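Alpha-1,2-mannosidase (Bacteroides thetaiotaomicron, PDB 2WW2) hydrolyses alpha-mannosidic linkages, probably alpha-1,2 ones, as a calcium-dependent, inverting glycosidase of family GH92 from a gut bacterium. Local coordinates at residues N27-V32 and M38-P43; E265-Y270 and R293-P298. All coordinates share one frame; numbering follows the deposited sequence.

Contact 1: N27-V32 and M38-P43; sequences NTYPAV and MNFWSP
Val32 and Trp41 form a single antiparallel bridge, a hydrogen-bonded pair that ties the loop 27-32 to the start of strand 40-44. Both segments lie in the GH92 N-terminal domain, where this strand pairs with strand 60-67. Val32 N bonds to Trp41 O at 2.8 Å, nearly straight (170°). Trp41 N returns a bond to Val32 O at 3.0 Å. Pro30 centres an inverse gamma turn just before the bridge. Its ring and that of Pro43 touch at their corners, Pro30 CG 3.6 Å from Pro43 CG.

Ser42 fills the tight middle. With OG anti to the backbone N (chi1 176°), the hydroxyl lies 3.4 Å from Tyr29 CB and bonds to Pro43 O at 2.8 Å. An alanine here would remove that hydroxyl, which is likely to leave Pro43 O without this donor and a gap beside Tyr29. The Tyr29 side chain crosses Phe40 at about a right angle and sets its OH at the Phe40 ring edge, 3.7 Å from CD2. That OH is hydrogen-bonded to Gln69 O.

The Asn27-Thr28 end is looser. Both residues are partly exposed and lie clear of 38-43, and a glycerol, probably from the crystallisation liquor, bonds to Tyr29 O nearby. Between the segments, two backbone bonds set the pairing of loop and strand, while proline, aromatic and small apolar groups pack in the buried interior.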
# COMPACT_ATOMS: atom_id res chain seq x y z
N ASN A 27 -19.72 -6.13 -18.08
CA ASN A 27 -21.17 -6.16 -17.94
C ASN A 27 -21.61 -6.84 -16.65
O ASN A 27 -20.92 -7.69 -16.12
CB ASN A 27 -21.81 -6.93 -19.11
CG ASN A 27 -22.26 -6.03 -20.25
OD1 ASN A 27 -22.54 -4.82 -20.07
ND2 ASN A 27 -22.36 -6.62 -21.43
N THR A 28 -22.80 -6.52 -16.17
CA THR A 28 -23.28 -7.15 -14.95
C THR A 28 -24.69 -7.69 -15.10
O THR A 28 -25.33 -7.99 -14.08
CB THR A 28 -23.25 -6.19 -13.73
OG1 THR A 28 -24.15 -5.10 -13.96
CG2 THR A 28 -21.83 -5.62 -13.47
N TYR A 29 -25.19 -7.84 -16.33
CA TYR A 29 -26.60 -8.22 -16.46
C TYR A 29 -26.84 -9.71 -16.73
O TYR A 29 -26.08 -10.35 -17.44
CB TYR A 29 -27.36 -7.34 -17.47
CG TYR A 29 -26.95 -7.45 -18.94
CD1 TYR A 29 -27.53 -8.39 -19.79
CD2 TYR A 29 -26.01 -6.57 -19.48
CE1 TYR A 29 -27.20 -8.46 -21.15
CE2 TYR A 29 -25.66 -6.63 -20.84
CZ TYR A 29 -26.26 -7.57 -21.66
OH TYR A 29 -25.92 -7.63 -23.00
N PRO A 30 -27.93 -10.25 -16.17
CA PRO A 30 -28.20 -11.69 -16.30
C PRO A 30 -28.84 -12.03 -17.66
O PRO A 30 -30.05 -12.20 -17.75
CB PRO A 30 -29.16 -11.98 -15.15
CG PRO A 30 -29.91 -10.65 -14.96
CD PRO A 30 -28.90 -9.56 -15.30
N ALA A 31 -28.04 -12.09 -18.71
CA ALA A 31 -28.54 -12.22 -20.07
C ALA A 31 -29.36 -13.50 -20.30
O ALA A 31 -28.90 -14.63 -20.05
CB ALA A 31 -27.38 -12.17 -21.05
N VAL A 32 -30.58 -13.30 -20.79
CA VAL A 32 -31.42 -14.40 -21.25
C VAL A 32 -31.22 -14.50 -22.77
O VAL A 32 -31.44 -13.52 -23.52
CB VAL A 32 -32.89 -14.12 -20.94
CG1 VAL A 32 -33.80 -15.25 -21.49
CG2 VAL A 32 -33.07 -13.98 -19.42
N MET A 38 -28.67 -13.03 -31.73
CA MET A 38 -28.70 -11.66 -32.23
C MET A 38 -29.33 -10.71 -31.23
O MET A 38 -28.86 -9.60 -31.08
CB MET A 38 -29.49 -11.59 -33.55
CG MET A 38 -29.48 -10.17 -34.18
SD MET A 38 -30.35 -10.14 -35.76
CE MET A 38 -32.01 -9.81 -35.21
N ASN A 39 -30.37 -11.14 -30.51
CA ASN A 39 -30.99 -10.28 -29.51
C ASN A 39 -30.88 -10.96 -28.15
O ASN A 39 -31.16 -12.16 -28.05
CB ASN A 39 -32.47 -10.01 -29.83
CG ASN A 39 -32.69 -9.34 -31.19
OD1 ASN A 39 -33.61 -9.71 -31.96
ND2 ASN A 39 -31.89 -8.33 -31.47
N PHE A 40 -30.46 -10.21 -27.13
CA PHE A 40 -30.48 -10.72 -25.74
C PHE A 40 -31.61 -10.04 -25.00
O PHE A 40 -32.09 -8.98 -25.43
CB PHE A 40 -29.21 -10.39 -24.97
CG PHE A 40 -27.94 -11.07 -25.49
CD1 PHE A 40 -28.01 -12.13 -26.39
CD2 PHE A 40 -26.69 -10.64 -25.02
CE1 PHE A 40 -26.85 -12.76 -26.86
CE2 PHE A 40 -25.50 -11.26 -25.48
CZ PHE A 40 -25.58 -12.31 -26.40
N TRP A 41 -32.01 -10.62 -23.87
CA TRP A 41 -33.05 -10.03 -23.03
C TRP A 41 -32.53 -9.93 -21.60
O TRP A 41 -31.75 -10.78 -21.16
CB TRP A 41 -34.37 -10.85 -23.12
CG TRP A 41 -35.05 -10.58 -24.45
CD1 TRP A 41 -34.74 -11.16 -25.67
CD2 TRP A 41 -36.07 -9.61 -24.70
NE1 TRP A 41 -35.53 -10.59 -26.66
CE2 TRP A 41 -36.35 -9.65 -26.09
CE3 TRP A 41 -36.78 -8.72 -23.89
CZ2 TRP A 41 -37.32 -8.84 -26.67
CZ3 TRP A 41 -37.74 -7.91 -24.48
CH2 TRP A 41 -38.00 -7.97 -25.85
N SER A 42 -32.92 -8.87 -20.88
CA SER A 42 -32.50 -8.71 -19.47
C SER A 42 -33.48 -7.86 -18.69
O SER A 42 -34.05 -6.92 -19.22
CB SER A 42 -31.13 -7.99 -19.46
OG SER A 42 -30.66 -7.70 -18.15
N PRO A 43 -33.61 -8.12 -17.38
CA PRO A 43 -34.23 -7.16 -16.50
C PRO A 43 -33.45 -5.85 -16.48
O PRO A 43 -32.20 -5.83 -16.68
CB PRO A 43 -34.13 -7.83 -15.10
CG PRO A 43 -32.94 -8.77 -15.24
CD PRO A 43 -33.06 -9.29 -16.66

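Contact 2: E265-Y270 and R293-P298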
# COMPACT_ATOMS: atom_id res chain seq x y z
N GLU A 265 -32.35 -26.75 -24.04
CA GLU A 265 -31.72 -27.77 -24.88
C GLU A 265 -30.52 -27.20 -25.65
O GLU A 265 -29.48 -27.83 -25.72
CB GLU A 265 -32.73 -28.39 -25.85
CG GLU A 265 -32.10 -29.43 -26.76
CD GLU A 265 -33.14 -30.18 -27.56
OE1 GLU A 265 -33.85 -29.54 -28.36
OE2 GLU A 265 -33.24 -31.41 -27.39
N GLN A 266 -30.66 -25.99 -26.20
CA GLN A 266 -29.52 -25.37 -26.88
C GLN A 266 -28.33 -25.18 -25.94
O GLN A 266 -27.18 -25.52 -26.27
CB GLN A 266 -29.94 -24.03 -27.49
CG GLN A 266 -30.90 -24.22 -28.67
CD GLN A 266 -30.27 -25.07 -29.77
OE1 GLN A 266 -29.20 -24.73 -30.29
NE2 GLN A 266 -30.91 -26.18 -30.11
N TRP A 267 -28.57 -24.63 -24.75
CA TRP A 267 -27.46 -24.43 -23.82
C TRP A 267 -26.83 -25.77 -23.43
O TRP A 267 -25.60 -25.89 -23.39
CB TRP A 267 -27.90 -23.64 -22.59
CG TRP A 267 -27.98 -22.18 -22.90
CD1 TRP A 267 -29.11 -21.43 -23.08
CD2 TRP A 267 -26.87 -21.29 -23.09
NE1 TRP A 267 -28.76 -20.12 -23.38
CE2 TRP A 267 -27.40 -20.02 -23.39
CE3 TRP A 267 -25.47 -21.46 -23.06
CZ2 TRP A 267 -26.58 -18.92 -23.66
CZ3 TRP A 267 -24.66 -20.36 -23.29
CH2 TRP A 267 -25.22 -19.11 -23.60
N ASN A 268 -27.65 -26.77 -23.15
CA ASN A 268 -27.07 -28.06 -22.79
C ASN A 268 -26.21 -28.63 -23.93
O ASN A 268 -25.16 -29.22 -23.68
CB ASN A 268 -28.16 -29.05 -22.37
CG ASN A 268 -28.62 -28.82 -20.94
OD1 ASN A 268 -27.83 -28.38 -20.11
ND2 ASN A 268 -29.87 -29.13 -20.65
N ASN A 269 -26.67 -28.46 -25.17
CA ASN A 269 -25.91 -28.92 -26.33
C ASN A 269 -24.54 -28.24 -26.44
O ASN A 269 -23.51 -28.90 -26.60
CB ASN A 269 -26.71 -28.69 -27.63
CG ASN A 269 -27.88 -29.69 -27.80
OD1 ASN A 269 -28.00 -30.67 -27.05
ND2 ASN A 269 -28.72 -29.45 -28.80
N TYR A 270 -24.53 -26.92 -26.37
CA TYR A 270 -23.28 -26.17 -26.53
C TYR A 270 -22.38 -26.26 -25.30
O TYR A 270 -21.16 -26.48 -25.43
CB TYR A 270 -23.55 -24.70 -26.93
CG TYR A 270 -23.98 -24.58 -28.39
CD1 TYR A 270 -23.04 -24.63 -29.42
CD2 TYR A 270 -25.32 -24.45 -28.74
CE1 TYR A 270 -23.43 -24.55 -30.75
CE2 TYR A 270 -25.72 -24.37 -30.06
CZ TYR A 270 -24.77 -24.42 -31.06
OH TYR A 270 -25.18 -24.32 -32.36
N ARG A 293 -20.88 -17.46 -20.19
CA ARG A 293 -20.50 -16.08 -20.45
C ARG A 293 -19.68 -16.03 -21.73
O ARG A 293 -19.79 -15.10 -22.53
CB ARG A 293 -19.72 -15.50 -19.25
CG ARG A 293 -19.54 -13.98 -19.27
CD ARG A 293 -18.80 -13.45 -18.02
NE ARG A 293 -18.58 -12.00 -18.10
CZ ARG A 293 -19.01 -11.12 -17.19
NH1 ARG A 293 -18.76 -9.83 -17.36
NH2 ARG A 293 -19.67 -11.53 -16.11
N THR A 294 -18.88 -17.06 -21.96
CA THR A 294 -18.00 -17.07 -23.11
C THR A 294 -18.75 -17.32 -24.44
O THR A 294 -18.28 -16.90 -25.50
CB THR A 294 -16.91 -18.16 -22.94
OG1 THR A 294 -16.16 -17.88 -21.74
CG2 THR A 294 -16.01 -18.19 -24.13
N LEU A 295 -19.90 -17.98 -24.39
CA LEU A 295 -20.65 -18.27 -25.61
C LEU A 295 -21.67 -17.18 -26.03
O LEU A 295 -22.47 -17.40 -26.94
CB LEU A 295 -21.40 -19.59 -25.47
CG LEU A 295 -20.57 -20.83 -25.09
CD1 LEU A 295 -21.42 -22.08 -25.27
CD2 LEU A 295 -19.28 -20.92 -25.94
N LEU A 296 -21.67 -16.05 -25.34
CA LEU A 296 -22.60 -14.97 -25.66
C LEU A 296 -22.13 -14.07 -26.82
O LEU A 296 -22.93 -13.73 -27.70
CB LEU A 296 -22.87 -14.11 -24.42
CG LEU A 296 -23.64 -14.80 -23.29
CD1 LEU A 296 -23.68 -13.89 -22.05
CD2 LEU A 296 -25.05 -15.25 -23.72
N PHE A 297 -20.85 -13.68 -26.81
CA PHE A 297 -20.32 -12.69 -27.78
C PHE A 297 -19.18 -13.31 -28.58
O PHE A 297 -18.54 -14.25 -28.10
CB PHE A 297 -19.76 -11.46 -27.05
CG PHE A 297 -20.75 -10.73 -26.18
CD1 PHE A 297 -21.47 -9.65 -26.69
CD2 PHE A 297 -20.93 -11.10 -24.86
CE1 PHE A 297 -22.37 -8.95 -25.89
CE2 PHE A 297 -21.84 -10.41 -24.03
CZ PHE A 297 -22.56 -9.33 -24.55
N PRO A 298 -18.92 -12.82 -29.80
CA PRO A 298 -19.73 -11.79 -30.45
C PRO A 298 -21.07 -12.37 -30.87
O PRO A 298 -21.20 -13.59 -31.07
CB PRO A 298 -18.89 -11.43 -31.69
CG PRO A 298 -18.19 -12.75 -32.04
CD PRO A 298 -17.81 -13.30 -30.65
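Trp267 reaches the far end of its indole, CZ3 and CH2, to Leu295 and Leu296. Here helix 256-271 packs on the residues that follow helix 281-294, in the GH92 catalytic domain of the six-hairpin glycosidase clan. Trp267 and Tyr270 are one turn apart on helix 256-271. Leu295 is the first residue after helix 281-294 to leave helical geometry.

The two leucines approach the indole differently. Leu295 and the indole run alongside in opposite senses, with Leu295 CB 4.0 Å from Trp267 CZ3. Leu296 crosses it at about a right angle and brings CD2 to the ring edge, near the ring plane, 3.9 Å from Trp267 CH2. The Trp267 torsion (chi1 -79°) puts CG anti to the carbonyl carbon and carries the ring across to both leucines. Trp267 NE1 is held elsewhere, by a hydrogen bond to Ala33 O, and the ring of Tyr292 also meets the indole.

Between these two segments the contact is wholly apolar and small, burying 186 Å². Tyr270 contributes its base, while its ring turns off toward Trp36, which it meets edge-to-face. The touching atoms are Tyr270 CB and Leu295 CD1, 3.8 Å apart.

Overall arrangement
Contact 1 closes before contact 2 opens along the chain. Their centres are about 13 Å apart. Contact 1 lies in the N-terminal family region, at the strand 40-44 that pairs with strand 60-67. Contact 2 lies in the catalytic family region, between helix 256-271 and the end of helix 281-294. They share no helix or strand, but they touch. Asn27 O is 3.3 Å from Arg293 NH1, a probable hydrogen bond, and the rings of Phe40 and Phe297 meet edge-to-face. Phe40 also makes a cation-pi contact with Arg299. These links are consistent with a packed junction between the N-terminal and catalytic family regions.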